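Local coordinates for exoenzyme S synthesis protein C (Pseudomonas aeruginosa, PDB 3KXY) that acts as an anti-antiactivator that binds and inhibits the antiactivator ExsD, leading to ExsA-mediated transcription of type III secretion genes, at residues R9-F14 / E109-T114; I61-E66 / L128-S133; D83-F88 / Q96-I101. The protein carries 2 engineered substitutions. All blocks are in the same frame, centred on the assembly; numbering follows the deposited sequence.

Contact 1: R9-F14 / E109-T114; sequences RLLAEF and ECFEAT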
loop_
_atom_site.group_PDB
_atom_site.type_symbol
_atom_site.label_atom_id
_atom_site.label_comp_id
_atom_site.label_asym_id
_atom_site.label_seq_id
_atom_site.Cartn_x
_atom_site.Cartn_y
_atom_site.Cartn_z
ATOM N N ARG J 9 -17.556 7.046 -15.590
ATOM C CA ARG J 9 -17.359 7.938 -16.727
ATOM C C ARG J 9 -15.941 7.792 -17.261
ATOM O O ARG J 9 -15.708 7.845 -18.467
ATOM C CB ARG J 9 -17.614 9.388 -16.306
ATOM C CG ARG J 9 -17.605 10.390 -17.449
ATOM C CD ARG J 9 -18.597 9.995 -18.530
ATOM N NE ARG J 9 -18.954 11.119 -19.392
ATOM C CZ ARG J 9 -18.158 11.628 -20.326
ATOM N NH1 ARG J 9 -16.948 11.122 -20.515
ATOM N NH2 ARG J 9 -18.571 12.647 -21.066
ATOM N N LEU J 10 -14.997 7.603 -16.346
ATOM C CA LEU J 10 -13.595 7.449 -16.705
ATOM C C LEU J 10 -13.347 6.088 -17.350
ATOM O O LEU J 10 -12.561 5.973 -18.291
ATOM C CB LEU J 10 -12.710 7.626 -15.467
ATOM C CG LEU J 10 -11.190 7.587 -15.647
ATOM C CD1 LEU J 10 -10.504 8.323 -14.507
ATOM C CD2 LEU J 10 -10.680 6.158 -15.747
ATOM N N LEU J 11 -14.022 5.062 -16.843
ATOM C CA LEU J 11 -13.864 3.713 -17.371
ATOM C C LEU J 11 -14.537 3.555 -18.733
ATOM O O LEU J 11 -14.137 2.718 -19.540
ATOM C CB LEU J 11 -14.407 2.682 -16.380
ATOM C CG LEU J 11 -13.628 2.560 -15.068
ATOM C CD1 LEU J 11 -14.369 1.680 -14.073
ATOM C CD2 LEU J 11 -12.224 2.026 -15.323
ATOM N N ALA J 12 -15.562 4.364 -18.985
ATOM C CA ALA J 12 -16.242 4.348 -20.274
ATOM C C ALA J 12 -15.348 4.958 -21.348
ATOM O O ALA J 12 -15.265 4.446 -22.466
ATOM C CB ALA J 12 -17.562 5.097 -20.194
ATOM N N GLU J 13 -14.682 6.056 -21.000
ATOM C CA GLU J 13 -13.765 6.719 -21.918
ATOM C C GLU J 13 -12.532 5.854 -22.161
ATOM O O GLU J 13 -12.031 5.774 -23.282
ATOM C CB GLU J 13 -13.354 8.088 -21.375
ATOM C CG GLU J 13 -12.446 8.874 -22.307
ATOM C CD GLU J 13 -12.105 10.245 -21.767
ATOM O OE1 GLU J 13 -12.552 10.570 -20.647
ATOM O OE2 GLU J 13 -11.390 10.999 -22.460
ATOM N N PHE J 14 -12.051 5.208 -21.103
ATOM C CA PHE J 14 -10.910 4.308 -21.202
ATOM C C PHE J 14 -11.226 3.131 -22.117
ATOM O O PHE J 14 -10.383 2.699 -22.902
ATOM C CB PHE J 14 -10.514 3.797 -19.818
ATOM C CG PHE J 14 -9.475 2.710 -19.844
ATOM C CD1 PHE J 14 -8.169 2.988 -20.203
ATOM C CD2 PHE J 14 -9.806 1.411 -19.496
ATOM C CE1 PHE J 14 -7.212 1.992 -20.224
ATOM C CE2 PHE J 14 -8.851 0.408 -19.513
ATOM C CZ PHE J 14 -7.553 0.700 -19.877
ATOM N N GLU J 109 -5.691 10.276 -17.704
ATOM C CA GLU J 109 -4.250 10.232 -17.924
ATOM C C GLU J 109 -3.528 9.517 -16.789
ATOM O O GLU J 109 -2.639 8.697 -17.021
ATOM C CB GLU J 109 -3.696 11.650 -18.081
ATOM C CG GLU J 109 -2.185 11.719 -18.220
ATOM C CD GLU J 109 -1.684 13.141 -18.374
ATOM O OE1 GLU J 109 -2.525 14.061 -18.446
ATOM O OE2 GLU J 109 -0.452 13.337 -18.423
ATOM N N CYS J 110 -3.921 9.831 -15.559
ATOM C CA CYS J 110 -3.302 9.241 -14.380
ATOM C C CYS J 110 -3.655 7.761 -14.243
ATOM O O CYS J 110 -2.821 6.950 -13.840
ATOM C CB CYS J 110 -3.723 10.010 -13.125
ATOM S SG CYS J 110 -2.965 9.421 -11.598
ATOM N N PHE J 111 -4.894 7.415 -14.586
ATOM C CA PHE J 111 -5.360 6.034 -14.506
ATOM C C PHE J 111 -4.603 5.124 -15.467
ATOM O O PHE J 111 -4.174 4.031 -15.094
ATOM C CB PHE J 111 -6.861 5.951 -14.789
ATOM C CG PHE J 111 -7.374 4.545 -14.928
ATOM C CD1 PHE J 111 -7.637 3.776 -13.808
ATOM C CD2 PHE J 111 -7.596 3.994 -16.179
ATOM C CE1 PHE J 111 -8.107 2.483 -13.933
ATOM C CE2 PHE J 111 -8.068 2.700 -16.310
ATOM C CZ PHE J 111 -8.322 1.945 -15.186
ATOM N N GLU J 112 -4.447 5.578 -16.706
ATOM C CA GLU J 112 -3.737 4.804 -17.718
ATOM C C GLU J 112 -2.259 4.670 -17.370
ATOM O O GLU J 112 -1.658 3.615 -17.576
ATOM C CB GLU J 112 -3.904 5.436 -19.102
ATOM C CG GLU J 112 -5.316 5.348 -19.661
ATOM C CD GLU J 112 -5.404 5.811 -21.102
ATOM O OE1 GLU J 112 -4.353 6.169 -21.676
ATOM O OE2 GLU J 112 -6.520 5.818 -21.663
ATOM N N ALA J 113 -1.679 5.741 -16.839
ATOM C CA ALA J 113 -0.269 5.744 -16.471
ATOM C C ALA J 113 0.001 4.786 -15.314
ATOM O O ALA J 113 0.981 4.040 -15.330
ATOM C CB ALA J 113 0.180 7.149 -16.112
ATOM N N THR J 114 -0.876 4.815 -14.315
ATOM C CA THR J 114 -0.743 3.955 -13.146
ATOM C C THR J 114 -0.940 2.489 -13.518
ATOM O O THR J 114 -0.288 1.602 -12.962
ATOM C CB THR J 114 -1.755 4.343 -12.053
ATOM O OG1 THR J 114 -1.546 5.707 -11.670
ATOM C CG2 THR J 114 -1.596 3.449 -10.834
#

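Contact 2: I61-E66 / L128-S133; sequences IDVLGE and LLPCAS. Engineered in segment 128-133: Ala-132 (natural residue Asp).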
loop_
_atom_site.group_PDB
_atom_site.type_symbol
_atom_site.label_atom_id
_atom_site.label_comp_id
_atom_site.label_asym_id
_atom_site.label_seq_id
_atom_site.Cartn_x
_atom_site.Cartn_y
_atom_site.Cartn_z
ATOM N N ILE J 61 2.247 -19.464 -6.689
ATOM C CA ILE J 61 3.169 -19.913 -5.653
ATOM C C ILE J 61 3.794 -21.267 -5.985
ATOM O O ILE J 61 4.841 -21.627 -5.448
ATOM C CB ILE J 61 2.469 -19.991 -4.280
ATOM C CG1 ILE J 61 3.496 -20.168 -3.159
ATOM C CG2 ILE J 61 1.438 -21.112 -4.267
ATOM C CD1 ILE J 61 2.885 -20.245 -1.779
ATOM N N ASP J 62 3.152 -22.011 -6.881
ATOM C CA ASP J 62 3.623 -23.344 -7.248
ATOM C C ASP J 62 4.912 -23.315 -8.071
ATOM O O ASP J 62 5.666 -24.289 -8.087
ATOM C CB ASP J 62 2.531 -24.121 -7.991
ATOM C CG ASP J 62 2.043 -23.404 -9.237
ATOM O OD1 ASP J 62 1.240 -23.997 -9.986
ATOM O OD2 ASP J 62 2.458 -22.249 -9.468
ATOM N N VAL J 63 5.164 -22.199 -8.748
ATOM C CA VAL J 63 6.364 -22.057 -9.566
ATOM C C VAL J 63 7.458 -21.321 -8.796
ATOM O O VAL J 63 8.567 -21.131 -9.297
ATOM C CB VAL J 63 6.069 -21.307 -10.881
ATOM C CG1 VAL J 63 7.236 -21.446 -11.847
ATOM C CG2 VAL J 63 4.795 -21.837 -11.516
ATOM N N LEU J 64 7.138 -20.915 -7.571
ATOM C CA LEU J 64 8.078 -20.166 -6.743
ATOM C C LEU J 64 8.739 -21.043 -5.687
ATOM O O LEU J 64 8.070 -21.807 -4.993
ATOM C CB LEU J 64 7.369 -18.996 -6.061
ATOM C CG LEU J 64 6.681 -17.984 -6.975
ATOM C CD1 LEU J 64 6.030 -16.884 -6.152
ATOM C CD2 LEU J 64 7.675 -17.402 -7.965
ATOM N N GLY J 65 10.058 -20.927 -5.570
ATOM C CA GLY J 65 10.783 -21.588 -4.504
ATOM C C GLY J 65 10.610 -20.803 -3.219
ATOM O O GLY J 65 10.425 -19.589 -3.253
ATOM N N GLU J 66 10.662 -21.490 -2.085
ATOM C CA GLU J 66 10.443 -20.835 -0.800
ATOM C C GLU J 66 11.539 -19.822 -0.480
ATOM O O GLU J 66 12.618 -19.849 -1.074
ATOM C CB GLU J 66 10.317 -21.867 0.325
ATOM C CG GLU J 66 9.103 -22.778 0.191
ATOM C CD GLU J 66 7.793 -22.009 0.147
ATOM O OE1 GLU J 66 7.731 -20.897 0.714
ATOM O OE2 GLU J 66 6.822 -22.520 -0.452
ATOM N N LEU J 128 10.631 -12.899 -13.497
ATOM C CA LEU J 128 11.817 -12.991 -12.652
ATOM C C LEU J 128 11.671 -13.997 -11.509
ATOM O O LEU J 128 12.563 -14.812 -11.275
ATOM C CB LEU J 128 12.171 -11.615 -12.086
ATOM C CG LEU J 128 13.350 -11.572 -11.111
ATOM C CD1 LEU J 128 14.598 -12.158 -11.753
ATOM C CD2 LEU J 128 13.601 -10.150 -10.632
ATOM N N LEU J 129 10.546 -13.933 -10.802
ATOM C CA LEU J 129 10.332 -14.741 -9.600
ATOM C C LEU J 129 10.412 -16.260 -9.796
ATOM O O LEU J 129 11.027 -16.953 -8.985
ATOM C CB LEU J 129 9.010 -14.365 -8.926
ATOM C CG LEU J 129 8.970 -12.991 -8.256
ATOM C CD1 LEU J 129 7.610 -12.749 -7.623
ATOM C CD2 LEU J 129 10.076 -12.870 -7.220
ATOM N N PRO J 130 9.780 -16.787 -10.859
ATOM C CA PRO J 130 9.808 -18.237 -11.085
ATOM C C PRO J 130 11.224 -18.806 -11.037
ATOM O O PRO J 130 12.144 -18.213 -11.599
ATOM C CB PRO J 130 9.232 -18.377 -12.496
ATOM C CG PRO J 130 8.330 -17.206 -12.642
ATOM C CD PRO J 130 8.985 -16.085 -11.884
ATOM N N CYS J 131 11.392 -19.942 -10.369
ATOM C CA CYS J 131 12.702 -20.574 -10.250
ATOM C C CYS J 131 12.765 -21.868 -11.054
ATOM O O CYS J 131 13.816 -22.502 -11.147
ATOM C CB CYS J 131 13.027 -20.860 -8.783
ATOM S SG CYS J 131 11.955 -22.097 -8.009
ATOM N N ALA J 132 11.632 -22.254 -11.631
ATOM C CA ALA J 132 11.538 -23.497 -12.389
ATOM C C ALA J 132 12.447 -23.490 -13.615
ATOM O O ALA J 132 12.819 -24.548 -14.126
ATOM C CB ALA J 132 10.095 -23.761 -12.797
ATOM N N SER J 133 12.799 -22.295 -14.081
ATOM C CA SER J 133 13.670 -22.145 -15.243
ATOM C C SER J 133 12.994 -22.640 -16.519
ATOM O O SER J 133 11.905 -23.211 -16.483
ATOM C CB SER J 133 14.997 -22.878 -15.023
ATOM O OG SER J 133 15.862 -22.720 -16.134
ATOM O OXT SER J 133 13.519 -22.475 -17.620
#

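Contact 3: D83-F88 / Q96-I101; sequences DLHFGF and QLYAQI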
loop_
_atom_site.group_PDB
_atom_site.type_symbol
_atom_site.label_atom_id
_atom_site.label_comp_id
_atom_site.label_asym_id
_atom_site.label_seq_id
_atom_site.Cartn_x
_atom_site.Cartn_y
_atom_site.Cartn_z
ATOM N N ASP J 83 5.689 3.250 -5.430
ATOM C CA ASP J 83 4.271 3.339 -5.090
ATOM C C ASP J 83 3.563 2.013 -5.351
ATOM O O ASP J 83 2.432 1.985 -5.839
ATOM C CB ASP J 83 3.590 4.467 -5.867
ATOM C CG ASP J 83 3.978 5.842 -5.361
ATOM O OD1 ASP J 83 4.367 5.955 -4.179
ATOM O OD2 ASP J 83 3.885 6.810 -6.144
ATOM N N LEU J 84 4.241 0.918 -5.022
ATOM C CA LEU J 84 3.703 -0.422 -5.219
ATOM C C LEU J 84 4.201 -1.349 -4.120
ATOM O O LEU J 84 5.376 -1.316 -3.758
ATOM C CB LEU J 84 4.139 -0.972 -6.581
ATOM C CG LEU J 84 3.750 -0.181 -7.832
ATOM C CD1 LEU J 84 4.634 -0.566 -9.009
ATOM C CD2 LEU J 84 2.282 -0.385 -8.164
ATOM N N HIS J 85 3.310 -2.179 -3.588
ATOM C CA HIS J 85 3.706 -3.162 -2.586
ATOM C C HIS J 85 3.126 -4.543 -2.888
ATOM O O HIS J 85 2.108 -4.664 -3.568
ATOM C CB HIS J 85 3.326 -2.701 -1.175
ATOM C CG HIS J 85 1.851 -2.628 -0.934
ATOM N ND1 HIS J 85 1.110 -1.494 -1.186
ATOM C CD2 HIS J 85 0.980 -3.546 -0.451
ATOM C CE1 HIS J 85 -0.154 -1.717 -0.875
ATOM N NE2 HIS J 85 -0.260 -2.956 -0.427
ATOM N N PHE J 86 3.787 -5.578 -2.379
ATOM C CA PHE J 86 3.382 -6.955 -2.638
ATOM C C PHE J 86 2.358 -7.469 -1.633
ATOM O O PHE J 86 2.334 -7.046 -0.478
ATOM C CB PHE J 86 4.600 -7.884 -2.643
ATOM C CG PHE J 86 5.417 -7.808 -3.897
ATOM C CD1 PHE J 86 5.093 -8.585 -4.996
ATOM C CD2 PHE J 86 6.512 -6.964 -3.977
ATOM C CE1 PHE J 86 5.845 -8.520 -6.154
ATOM C CE2 PHE J 86 7.268 -6.895 -5.131
ATOM C CZ PHE J 86 6.934 -7.674 -6.222
ATOM N N GLY J 87 1.520 -8.392 -2.091
ATOM C CA GLY J 87 0.533 -9.042 -1.249
ATOM C C GLY J 87 0.291 -10.454 -1.740
ATOM O O GLY J 87 0.790 -10.838 -2.796
ATOM N N PHE J 88 -0.473 -11.231 -0.981
ATOM C CA PHE J 88 -0.727 -12.620 -1.347
ATOM C C PHE J 88 -2.178 -13.029 -1.119
ATOM O O PHE J 88 -2.805 -12.630 -0.137
ATOM C CB PHE J 88 0.216 -13.555 -0.585
ATOM C CG PHE J 88 0.088 -14.998 -0.979
ATOM C CD1 PHE J 88 0.666 -15.464 -2.147
ATOM C CD2 PHE J 88 -0.605 -15.890 -0.178
ATOM C CE1 PHE J 88 0.552 -16.792 -2.513
ATOM C CE2 PHE J 88 -0.722 -17.220 -0.538
ATOM C CZ PHE J 88 -0.142 -17.671 -1.708
ATOM N N GLN J 96 0.473 -10.684 -5.640
ATOM C CA GLN J 96 -0.178 -9.499 -6.192
ATOM C C GLN J 96 0.549 -8.194 -5.877
ATOM O O GLN J 96 1.076 -8.011 -4.780
ATOM C CB GLN J 96 -1.622 -9.412 -5.694
ATOM C CG GLN J 96 -2.493 -10.589 -6.098
ATOM C CD GLN J 96 -3.854 -10.555 -5.436
ATOM O OE1 GLN J 96 -4.047 -9.880 -4.426
ATOM N NE2 GLN J 96 -4.808 -11.285 -6.002
ATOM N N LEU J 97 0.571 -7.293 -6.853
ATOM C CA LEU J 97 1.048 -5.934 -6.637
ATOM C C LEU J 97 -0.152 -5.015 -6.463
ATOM O O LEU J 97 -1.163 -5.173 -7.144
ATOM C CB LEU J 97 1.901 -5.460 -7.815
ATOM C CG LEU J 97 3.333 -5.989 -7.899
ATOM C CD1 LEU J 97 4.009 -5.494 -9.167
ATOM C CD2 LEU J 97 4.122 -5.569 -6.672
ATOM N N TYR J 98 -0.044 -4.058 -5.548
ATOM C CA TYR J 98 -1.145 -3.138 -5.297
ATOM C C TYR J 98 -0.752 -1.689 -5.567
ATOM O O TYR J 98 0.327 -1.240 -5.181
ATOM C CB TYR J 98 -1.661 -3.287 -3.865
ATOM C CG TYR J 98 -1.956 -4.714 -3.466
ATOM C CD1 TYR J 98 -2.985 -5.427 -4.069
ATOM C CD2 TYR J 98 -1.209 -5.346 -2.483
ATOM C CE1 TYR J 98 -3.255 -6.733 -3.706
ATOM C CE2 TYR J 98 -1.473 -6.651 -2.113
ATOM C CZ TYR J 98 -2.495 -7.340 -2.729
ATOM O OH TYR J 98 -2.755 -8.638 -2.359
ATOM N N ALA J 99 -1.641 -0.969 -6.241
ATOM C CA ALA J 99 -1.459 0.451 -6.499
ATOM C C ALA J 99 -2.771 1.172 -6.228
ATOM O O ALA J 99 -3.845 0.626 -6.471
ATOM C CB ALA J 99 -1.020 0.677 -7.932
ATOM N N GLN J 100 -2.686 2.396 -5.719
ATOM C CA GLN J 100 -3.888 3.156 -5.406
ATOM C C GLN J 100 -3.850 4.559 -6.002
ATOM O O GLN J 100 -2.779 5.119 -6.234
ATOM C CB GLN J 100 -4.110 3.223 -3.894
ATOM C CG GLN J 100 -3.008 3.933 -3.130
ATOM C CD GLN J 100 -3.268 3.966 -1.638
ATOM O OE1 GLN J 100 -4.087 3.204 -1.122
ATOM N NE2 GLN J 100 -2.571 4.851 -0.935
ATOM N N ILE J 101 -5.032 5.111 -6.252
ATOM C CA ILE J 101 -5.158 6.457 -6.793
ATOM C C ILE J 101 -6.178 7.249 -5.987
ATOM O O ILE J 101 -7.349 6.876 -5.918
ATOM C CB ILE J 101 -5.609 6.432 -8.265
ATOM C CG1 ILE J 101 -4.680 5.547 -9.097
ATOM C CG2 ILE J 101 -5.658 7.843 -8.829
ATOM C CD1 ILE J 101 -5.096 5.420 -10.543
#

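Contact 1: R9-F14 / E109-T114
Phe-14 and Phe-111 both carry CG anti to the backbone N (chi1 171° for Phe-111), which sends each ring from its own helix toward the other. The rings meet in a T-shaped pair, centroids 5.1 Å apart and planes at 83°. Phe-111 supplies the edge. Its CE2 stands over the centre of the Phe-14 face, 3.8 Å from Phe-14 CG. Leu-10 uses the same first torsion and brings CD2 over one face of the Phe-111 ring. This is a CH-pi contact, with Leu-10 CD2 4.1 Å from the Phe-111 centroid. Leu-11 reaches the far end of the ring, where its CD2 lies 3.9 Å from Phe-111 CZ. Phe-111 is thus gripped by three side chains of 9-14.

Glu-112 turns the other way. Its CG is anti to the carbonyl carbon, and the extended chain runs back toward helix 3-18. There OE2 lies at the edge of the Phe-14 ring, 3.6 Å from Phe-14 CD1. The carboxylate is not left to the ring alone, because OE2 makes a salt bridge with Arg-17, about one turn beyond Phe-14 on helix 3-18.

The contact is buried and almost wholly apolar. Leu-23 and Leu-108 also pack on Phe-14, Leu-52 packs on Phe-111, and an aromatic side chain of another protein's chain meets the Phe-14 ring. The two helical segments cross at 65°, with axes 11.0 Å apart, a separation spanned by the large side chains. This is aromatic helix-helix packing between the first and last helices of a CesT-family type III secretion chaperone fold.

Contact 2: I61-E66 / L128-S133
Val-63 and Leu-64 meet the C-terminal tail with side chains set in different directions, and Pro-130 is touched by both. Val-63 sends CG1 obliquely across to the Pro-130 ring, 3.7 Å from Pro-130 CB. The same methyl also meets Ala-132, with Val-63 CG1 3.8 Å from Ala-132 CB. Ala-132 is an engineered residue, Asp in the natural protein, and its CB points toward the 61-66 loop. Val-63 CG1 therefore touches two residues of the tail.

Leu-64 points a different way. Its CG lies anti to the carbonyl carbon (chi1 -58°), and the CD2 branch makes the contact, 3.5 Å from Leu-129 CB. The two leucine side chains meet at a slant. The same CD2 also lies close to the backbone N of Pro-130 and 4.3 Å from Pro-130 CD.

Between these two apolar patches the backbones are joined directly. Cys-131 N donates to Val-63 O over 3.2 Å, nearly straight at 168°. It is the single hydrogen bond between the segments. Cys-131 SG sits between its own backbone N and carbonyl carbon (chi1 66°). This folds the thiol back over the loop, 3.3 Å from Gly-65 N.

The contact lies at the surface, its centre about 21 Å from the centre of the chain. The loop 61-66 leads from strand 51-60 into helix 68-76. The tail continues from the end of helix 108-128. Val-59 of strand 51-60 touches Leu-64, Leu-129 and Pro-130, while Ile-68 of helix 68-76 packs on Leu-129.

Contact 3: D83-F88 / Q96-I101
A beta hairpin of strands 85-89 and 94-102 brings His-85, Phe-86 and Gly-87 opposite Tyr-98, Leu-97 and Gln-96. Gly-87 and Gln-96 form a hydrogen-bonded antiparallel pair. Gly-87 N donates to Gln-96 O over 2.8 Å, and Gln-96 N donates back to Gly-87 O over 2.9 Å. His-85 and Tyr-98 are also a hydrogen-bonded pair, with Tyr-98 N reaching His-85 O over 3.0 Å.

Phe-86 and Leu-97 are the non-hydrogen-bonded pair between them. Their side chains lie side by side, pointing the same way. Leu-97 CD2 sits over the centre of the Phe-86 ring, 3.4 Å from its centroid and only 9° off the ring normal. Leu-84 and Ala-99 add a further apolar contact, with Leu-84 CD2 3.5 Å from Ala-99 CB.

In the five-stranded antiparallel sheet, strand 85-89 is the outermost strand of this chain at one end. The face bearing Phe-86 and Leu-97 is covered by helices: Leu-118 packs on Leu-97, and Trp-125 and Phe-75 meet the Phe-86 ring edge-to-face. The other face bears His-85, Tyr-98 and Gln-96, and lies at the subunit interface. There His-85 stacks on His-85 of the second subunit.

His-85 CG takes the position between N and carbonyl carbon (chi1 67°). This lays the imidazole beside Tyr-98, whose CB lies over the rim of one imidazole face. The two rings are oblique, with planes at 50°. The Tyr-98 ring then extends past Gly-87, its CE2 lying close to Gly-87 CA. Its hydroxyl donates to Gln-96 OE1 over 2.7 Å, on a lone pair in the amide plane. Gln-96 NE2 in turn makes a hydrogen bond with Asp-57 OD1 on strand 51-60.

In the fold
From the N terminus, helix 3-18 supplies the first half of contact 1. The chain then runs through three strands to the 61-66 loop, which opens contact 2, and through helix 68-76 to the hairpin of contact 3. This short local loop closes first. It lies within the spans of both other contacts. Helix 108-128 closes contact 1 near its start, and the tail beyond it closes contact 2, so these two spans cross. They sit on opposite sides of the chain's centre, nearest atoms about 17 Å apart. Contact 3 touches both: Ile-101 packs on Thr-114 and Phe-111, and Phe-88 on Ile-61. Helix 108-128 and the tail that follows it thus connect the N-terminal helix, the sheet and the 61-66 loop.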